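Local coordinates for nitroalkane oxidase (Podospora anserina, PDB 3MKH), which oxidises nitroalkanes to aldehydes or ketones with an FAD cofactor, consuming oxygen and releasing nitrite and hydrogen peroxide, at residues G150-A155 against N165-W170; E161-G166 against Y245-V250. One frame throughout, in Å; residues are numbered along the deposited sequence.

Contact 1: residues G150-A155 against N165-W170; sequences GFQTTA and NGEKMW. With FAD (flavin-adenine dinucleotide), chain E.
Gln152 reaches Glu167 because CG stands opposite the backbone N (chi1 -175°) and the chain then bends at chi2 (-89°), which carries the amide over Gly166 to the neighbouring backbone. There OE1 accepts from Glu167 N at 2.7 Å, in its own carbonyl plane on a lone pair and almost dead straight (176°). A water gives a hydrogen to this OE1 and another to Glu167 O, so the side-chain oxygen is gripped twice and carries the pairing on where the strand at Thr154-Ala155 has not yet begun.

Further along, Lys168 kinks at its second torsion and crosses the Thr153 side chain roughly at a right angle, its CE 3.2 Å from Thr153 OG1. Lys168 NZ ends 4.1 Å from Phe151 CD1, approaching that ring obliquely. Its charge is met by Glu136, which also bonds Thr153 OG1, and by the carbonyls of Val188 and Phe134. Thr153 OG1 leaves no room for a side chain on Gly166 opposite.

Regular ladder bonding starts at the hydrogen-bonded pair Thr154-Asn165: Thr154 N to Asn165 O is 2.8 Å, Asn165 N to Thr154 O 3.0 Å. Asn165 O also receives a CA-H contact from Thr153 CA at 3.3 Å, and a second water ties it to Gln152 O and Thr154 OG1.

Beyond the strand, Trp170 meets the flavin: its carbonyl O lies 2.9 Å from FAD C10, and its ring carbon CE3 is 3.5 Å from FAD C8M, while Met169 CE lies over one face of the Trp170 ring, offset toward its rim. This is the open end of the antiparallel beta hairpin 154-158/161-168 in an acyl-CoA dehydrogenase-type fold, whose second strand runs out into the FAD-binding loop.

Contact 2: residues E161-G166 against Y245-V250; sequences EWVING and YTNVRV
Asn165 and Asn247 set their amide planes 83° apart, and the backbone N of Asn247 sits above the plane of the Asn165 amide, 43° out of it, and bonds OD1 at 2.6 Å. At the edge of the Tyr245 ring, near its plane, sits Gly166 O, 3.8 Å from CD1; Phe224 meets the same ring edge-to-face. The Glu161 carboxylate is turned 33° from the Arg249 guanidinium, and their salt bridge is long, OE2 to NE 3.7 Å, with a water spanning the two.

Asn247 and Val248 both face Ile164, a G1 beta bulge that shifts the register by one between the hydrogen-bonded pairs Ile164-Val248 and Gly166-Tyr245 of this antiparallel ladder. An alanine at Asn165 has no OD1, and the backbone N-H of Asn247 would probably be left without this acceptor and the bulge freer to shift.

Away from the bulge, Trp162, Ile164, Val248 and Val250 share one face, with Ile164 CB 4.2 Å from Val248 CB; Ile209 of strand 206-212 packs against Ile164 and Val250. On the other face Val163 lies beside Arg249, CG2 to CG 3.6 Å, both atoms anti to their own carbonyl carbons and the side chains pointing the same way.

Strand 161-168 is the common element: contact 1 joins it to its hairpin partner 154-158 and contact 2 joins it to strand 242-251, so it runs between two antiparallel neighbours. The centres are 11 Å apart, and Asn165 and Gly166 belong to both. The contacts also touch directly, with Lys168 CG 4.0 Å from Tyr245 CE1 and Ala155 CB 3.9 Å from Trp162 CE3. Contact 1 leads to the cofactor through Trp170, whereas the Tyr245 side chain of contact 2 stays about 10 Å from FAD. Val133, an FAD-binding residue, approaches both, its side chain about 3 Å from that of Lys168 and about 4 Å from that of Tyr245.

Contact 1: residues G150-A155 against N165-W170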
loop_
_atom_site.group_PDB
_atom_site.type_symbol
_atom_site.label_atom_id
_atom_site.label_comp_id
_atom_site.label_asym_id
_atom_site.label_seq_id
_atom_site.Cartn_x
_atom_site.Cartn_y
_atom_site.Cartn_z
ATOM N N GLY A 150 -10.007 2.468 34.268
ATOM C CA GLY A 150 -11.345 1.983 33.955
ATOM C C GLY A 150 -12.235 3.134 33.507
ATOM O O GLY A 150 -11.777 4.273 33.446
ATOM N N PHE A 151 -13.494 2.840 33.188
ATOM C CA PHE A 151 -14.467 3.873 32.817
ATOM C C PHE A 151 -14.486 5.019 33.826
ATOM O O PHE A 151 -14.430 4.794 35.026
ATOM C CB PHE A 151 -15.880 3.286 32.747
ATOM C CG PHE A 151 -16.158 2.497 31.501
ATOM C CD1 PHE A 151 -16.238 3.131 30.264
ATOM C CD2 PHE A 151 -16.367 1.124 31.570
ATOM C CE1 PHE A 151 -16.504 2.394 29.119
ATOM C CE2 PHE A 151 -16.640 0.392 30.452
ATOM C CZ PHE A 151 -16.706 1.024 29.212
ATOM N N GLN A 152 -14.583 6.247 33.340
ATOM C CA GLN A 152 -14.699 7.384 34.234
ATOM C C GLN A 152 -16.127 7.477 34.738
ATOM O O GLN A 152 -16.375 8.018 35.807
ATOM C CB GLN A 152 -14.297 8.682 33.526
ATOM C CG GLN A 152 -14.280 9.932 34.436
ATOM C CD GLN A 152 -15.621 10.682 34.504
ATOM O OE1 GLN A 152 -16.430 10.626 33.578
ATOM N NE2 GLN A 152 -15.842 11.408 35.604
ATOM N N THR A 153 -17.074 6.960 33.963
ATOM C CA THR A 153 -18.472 7.010 34.359
ATOM C C THR A 153 -18.763 5.855 35.326
ATOM O O THR A 153 -18.494 4.688 35.028
ATOM C CB THR A 153 -19.428 6.954 33.138
ATOM O OG1 THR A 153 -19.191 8.090 32.287
ATOM C CG2 THR A 153 -20.886 6.966 33.587
ATOM N N THR A 154 -19.308 6.192 36.487
ATOM C CA THR A 154 -19.520 5.205 37.535
ATOM C C THR A 154 -20.966 5.166 37.954
ATOM O O THR A 154 -21.722 6.111 37.718
ATOM C CB THR A 154 -18.702 5.533 38.798
ATOM O OG1 THR A 154 -19.083 6.824 39.274
ATOM C CG2 THR A 154 -17.224 5.530 38.502
ATOM N N ALA A 155 -21.342 4.053 38.577
ATOM C CA ALA A 155 -22.657 3.893 39.158
ATOM C C ALA A 155 -22.492 3.259 40.544
ATOM O O ALA A 155 -21.621 2.420 40.741
ATOM C CB ALA A 155 -23.549 3.039 38.256
ATOM N N ASN A 165 -22.755 8.946 37.735
ATOM C CA ASN A 165 -21.935 10.135 37.544
ATOM C C ASN A 165 -20.863 9.885 36.490
ATOM O O ASN A 165 -20.183 8.851 36.498
ATOM C CB ASN A 165 -21.246 10.540 38.853
ATOM C CG ASN A 165 -22.198 11.160 39.852
ATOM O OD1 ASN A 165 -22.649 12.288 39.678
ATOM N ND2 ASN A 165 -22.509 10.420 40.912
ATOM N N GLY A 166 -20.692 10.840 35.588
ATOM C CA GLY A 166 -19.599 10.745 34.645
ATOM C C GLY A 166 -19.793 11.590 33.408
ATOM O O GLY A 166 -20.891 12.084 33.140
ATOM N N GLU A 167 -18.709 11.748 32.659
ATOM C CA GLU A 167 -18.736 12.442 31.393
ATOM C C GLU A 167 -18.618 11.469 30.239
ATOM O O GLU A 167 -17.858 10.505 30.293
ATOM C CB GLU A 167 -17.613 13.480 31.332
ATOM C CG GLU A 167 -17.787 14.548 32.373
ATOM C CD GLU A 167 -16.724 15.630 32.329
ATOM O OE1 GLU A 167 -15.813 15.574 31.465
ATOM O OE2 GLU A 167 -16.817 16.540 33.177
ATOM N N LYS A 168 -19.382 11.731 29.187
ATOM C CA LYS A 168 -19.364 10.891 28.008
ATOM C C LYS A 168 -19.124 11.802 26.821
ATOM O O LYS A 168 -19.394 12.992 26.891
ATOM C CB LYS A 168 -20.717 10.179 27.865
ATOM C CG LYS A 168 -20.973 9.124 28.955
ATOM C CD LYS A 168 -20.002 7.948 28.817
ATOM C CE LYS A 168 -20.413 6.729 29.694
ATOM N NZ LYS A 168 -19.352 5.663 29.575
ATOM N N MET A 169 -18.612 11.250 25.731
ATOM C CA MET A 169 -18.384 12.054 24.537
ATOM C C MET A 169 -18.523 11.139 23.337
ATOM O O MET A 169 -18.260 9.938 23.450
ATOM C CB MET A 169 -16.978 12.668 24.588
ATOM C CG MET A 169 -16.655 13.641 23.443
ATOM S SD MET A 169 -15.043 14.431 23.729
ATOM C CE MET A 169 -14.801 15.328 22.190
ATOM N N TRP A 170 -18.982 11.706 22.222
ATOM C CA TRP A 170 -19.120 11.017 20.939
ATOM C C TRP A 170 -20.366 10.131 20.832
ATOM O O TRP A 170 -20.597 9.521 19.793
ATOM C CB TRP A 170 -17.879 10.177 20.600
ATOM C CG TRP A 170 -16.572 10.954 20.482
ATOM C CD1 TRP A 170 -15.512 10.902 21.347
ATOM C CD2 TRP A 170 -16.191 11.852 19.434
ATOM N NE1 TRP A 170 -14.509 11.737 20.915
ATOM C CE2 TRP A 170 -14.894 12.321 19.738
ATOM C CE3 TRP A 170 -16.821 12.317 18.272
ATOM C CZ2 TRP A 170 -14.217 13.229 18.925
ATOM C CZ3 TRP A 170 -16.143 13.222 17.464
ATOM C CH2 TRP A 170 -14.853 13.664 17.794
HETATM P PA FAD E . -9.540 5.607 21.995
HETATM O O1A FAD E . -9.552 5.104 23.367
HETATM O O2A FAD E . -9.906 7.002 21.744
HETATM O O5B FAD E . -8.084 5.331 21.373
HETATM C C5B FAD E . -7.474 6.265 20.487
HETATM C C4B FAD E . -6.241 5.689 19.765
HETATM O O4B FAD E . -5.232 5.380 20.736
HETATM C C3B FAD E . -6.560 4.367 19.072
HETATM O O3B FAD E . -6.992 4.614 17.732
HETATM C C2B FAD E . -5.210 3.675 19.054
HETATM O O2B FAD E . -4.456 4.098 17.923
HETATM C C1B FAD E . -4.543 4.168 20.339
HETATM N N9A FAD E . -4.702 3.121 21.386
HETATM C C8A FAD E . -5.353 3.255 22.538
HETATM N N7A FAD E . -5.298 2.119 23.221
HETATM C C5A FAD E . -4.603 1.249 22.498
HETATM C C6A FAD E . -4.218 -0.070 22.691
HETATM N N6A FAD E . -4.559 -0.719 23.797
HETATM N N1A FAD E . -3.495 -0.679 21.745
HETATM C C2A FAD E . -3.150 -0.040 20.642
HETATM N N3A FAD E . -3.499 1.218 20.427
HETATM C C4A FAD E . -4.223 1.885 21.331
HETATM N N1 FAD E . -19.486 6.303 20.783
HETATM C C2 FAD E . -20.548 5.764 21.497
HETATM O O2 FAD E . -20.370 5.383 22.645
HETATM N N3 FAD E . -21.803 5.653 20.907
HETATM C C4 FAD E . -22.011 6.088 19.600
HETATM O O4 FAD E . -23.125 5.990 19.092
HETATM C C4X FAD E . -20.949 6.629 18.887
HETATM N N5 FAD E . -21.120 7.070 17.573
HETATM C C5X FAD E . -20.157 7.911 17.006
HETATM C C6 FAD E . -20.433 8.641 15.853
HETATM C C7 FAD E . -19.466 9.476 15.307
HETATM C C7M FAD E . -19.758 10.285 14.046
HETATM C C8 FAD E . -18.221 9.577 15.914
HETATM C C8M FAD E . -17.149 10.493 15.323
HETATM C C9 FAD E . -17.945 8.842 17.057
HETATM C C9A FAD E . -18.911 8.013 17.605
HETATM N N10 FAD E . -18.637 7.278 18.759
HETATM C C10 FAD E . -19.693 6.734 19.479
HETATM C "C1'" FAD E . -17.243 7.060 19.214
HETATM C "C2'" FAD E . -16.630 5.838 18.530
HETATM O "O2'" FAD E . -17.348 4.664 18.897
HETATM C "C3'" FAD E . -15.137 5.658 18.848
HETATM O "O3'" FAD E . -14.621 4.639 18.003
HETATM C "C4'" FAD E . -14.856 5.261 20.304
HETATM O "O4'" FAD E . -14.891 6.407 21.144
HETATM C "C5'" FAD E . -13.475 4.606 20.422
HETATM O "O5'" FAD E . -12.454 5.441 19.874
HETATM P P FAD E . -10.986 4.876 19.616
HETATM O O1P FAD E . -11.108 3.565 18.970
HETATM O O2P FAD E . -10.188 5.913 18.962
HETATM O O3P FAD E . -10.474 4.627 21.126
HETATM O O HOH W 1 -14.996 10.970 31.314
HETATM O O HOH W 2 -17.561 8.918 38.194
#

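Contact 2: residues E161-G166 against Y245-V250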
loop_
_atom_site.group_PDB
_atom_site.type_symbol
_atom_site.label_atom_id
_atom_site.label_comp_id
_atom_site.label_asym_id
_atom_site.label_seq_id
_atom_site.Cartn_x
_atom_site.Cartn_y
_atom_site.Cartn_z
ATOM N N GLU A 161 -31.869 2.879 44.758
ATOM C CA GLU A 161 -31.618 3.533 43.483
ATOM C C GLU A 161 -30.141 3.473 43.096
ATOM O O GLU A 161 -29.259 3.501 43.953
ATOM C CB GLU A 161 -32.173 4.962 43.475
ATOM C CG GLU A 161 -31.963 5.734 44.754
ATOM C CD GLU A 161 -32.645 7.095 44.745
ATOM O OE1 GLU A 161 -33.651 7.270 44.013
ATOM O OE2 GLU A 161 -32.165 7.990 45.474
ATOM N N TRP A 162 -29.881 3.352 41.799
ATOM C CA TRP A 162 -28.527 3.473 41.285
ATOM C C TRP A 162 -28.237 4.935 40.997
ATOM O O TRP A 162 -29.083 5.658 40.482
ATOM C CB TRP A 162 -28.342 2.617 40.023
ATOM C CG TRP A 162 -28.184 1.159 40.347
ATOM C CD1 TRP A 162 -29.185 0.227 40.466
ATOM C CD2 TRP A 162 -26.961 0.472 40.621
ATOM N NE1 TRP A 162 -28.653 -0.994 40.791
ATOM C CE2 TRP A 162 -27.291 -0.874 40.893
ATOM C CE3 TRP A 162 -25.617 0.865 40.677
ATOM C CZ2 TRP A 162 -26.326 -1.830 41.207
ATOM C CZ3 TRP A 162 -24.656 -0.094 40.975
ATOM C CH2 TRP A 162 -25.019 -1.425 41.241
ATOM N N VAL A 163 -27.035 5.374 41.334
ATOM C CA VAL A 163 -26.676 6.766 41.138
ATOM C C VAL A 163 -25.522 6.859 40.149
ATOM O O VAL A 163 -24.469 6.269 40.360
ATOM C CB VAL A 163 -26.316 7.442 42.470
ATOM C CG1 VAL A 163 -25.967 8.904 42.246
ATOM C CG2 VAL A 163 -27.485 7.322 43.441
ATOM N N ILE A 164 -25.735 7.603 39.070
ATOM C CA ILE A 164 -24.782 7.645 37.970
ATOM C C ILE A 164 -24.074 8.993 37.898
ATOM O O ILE A 164 -24.708 10.044 37.988
ATOM C CB ILE A 164 -25.496 7.362 36.631
ATOM C CG1 ILE A 164 -26.061 5.941 36.634
ATOM C CG2 ILE A 164 -24.532 7.516 35.466
ATOM C CD1 ILE A 164 -27.181 5.740 35.649
ATOM N N ASN A 165 -22.755 8.946 37.735
ATOM C CA ASN A 165 -21.935 10.135 37.544
ATOM C C ASN A 165 -20.863 9.885 36.490
ATOM O O ASN A 165 -20.183 8.851 36.498
ATOM C CB ASN A 165 -21.246 10.540 38.853
ATOM C CG ASN A 165 -22.198 11.160 39.852
ATOM O OD1 ASN A 165 -22.649 12.288 39.678
ATOM N ND2 ASN A 165 -22.509 10.420 40.912
ATOM N N GLY A 166 -20.692 10.840 35.588
ATOM C CA GLY A 166 -19.599 10.745 34.645
ATOM C C GLY A 166 -19.793 11.590 33.408
ATOM O O GLY A 166 -20.891 12.084 33.140
ATOM N N TYR A 245 -23.318 13.588 33.114
ATOM C CA TYR A 245 -24.379 13.090 33.982
ATOM C C TYR A 245 -23.958 13.367 35.426
ATOM O O TYR A 245 -22.891 12.926 35.851
ATOM C CB TYR A 245 -24.549 11.578 33.786
ATOM C CG TYR A 245 -25.010 11.210 32.392
ATOM C CD1 TYR A 245 -24.101 10.891 31.400
ATOM C CD2 TYR A 245 -26.359 11.198 32.071
ATOM C CE1 TYR A 245 -24.530 10.564 30.110
ATOM C CE2 TYR A 245 -26.793 10.877 30.791
ATOM C CZ TYR A 245 -25.876 10.556 29.821
ATOM O OH TYR A 245 -26.319 10.248 28.553
ATOM N N THR A 246 -24.778 14.095 36.175
ATOM C CA THR A 246 -24.456 14.372 37.576
ATOM C C THR A 246 -25.530 13.881 38.534
ATOM O O THR A 246 -26.676 14.305 38.453
ATOM C CB THR A 246 -24.258 15.870 37.822
ATOM O OG1 THR A 246 -23.230 16.348 36.957
ATOM C CG2 THR A 246 -23.844 16.118 39.279
ATOM N N ASN A 247 -25.130 13.009 39.455
ATOM C CA ASN A 247 -26.047 12.384 40.409
ATOM C C ASN A 247 -27.400 12.007 39.821
ATOM O O ASN A 247 -28.456 12.375 40.348
ATOM C CB ASN A 247 -26.201 13.243 41.664
ATOM C CG ASN A 247 -24.940 13.249 42.516
ATOM O OD1 ASN A 247 -24.572 14.277 43.092
ATOM N ND2 ASN A 247 -24.261 12.106 42.584
ATOM N N VAL A 248 -27.357 11.256 38.724
ATOM C CA VAL A 248 -28.565 10.790 38.078
ATOM C C VAL A 248 -29.029 9.515 38.763
ATOM O O VAL A 248 -28.384 8.473 38.651
ATOM C CB VAL A 248 -28.322 10.498 36.587
ATOM C CG1 VAL A 248 -29.575 9.866 35.962
ATOM C CG2 VAL A 248 -27.926 11.776 35.848
ATOM N N ARG A 249 -30.158 9.592 39.460
ATOM C CA ARG A 249 -30.645 8.449 40.216
ATOM C C ARG A 249 -31.759 7.728 39.475
ATOM O O ARG A 249 -32.717 8.351 39.015
ATOM C CB ARG A 249 -31.141 8.900 41.595
ATOM C CG ARG A 249 -30.070 9.610 42.412
ATOM C CD ARG A 249 -30.550 9.943 43.830
ATOM N NE ARG A 249 -29.446 10.403 44.678
ATOM C CZ ARG A 249 -28.955 11.641 44.659
ATOM N NH1 ARG A 249 -29.463 12.545 43.829
ATOM N NH2 ARG A 249 -27.949 11.979 45.464
ATOM N N VAL A 250 -31.638 6.406 39.373
ATOM C CA VAL A 250 -32.662 5.617 38.706
ATOM C C VAL A 250 -33.017 4.374 39.528
ATOM O O VAL A 250 -32.191 3.852 40.281
ATOM C CB VAL A 250 -32.218 5.189 37.283
ATOM C CG1 VAL A 250 -31.975 6.420 36.411
ATOM C CG2 VAL A 250 -30.979 4.300 37.351
HETATM O O HOH W 3 -29.035 8.554 46.250
HETATM O O HOH W 4 -21.353 13.994 41.803
#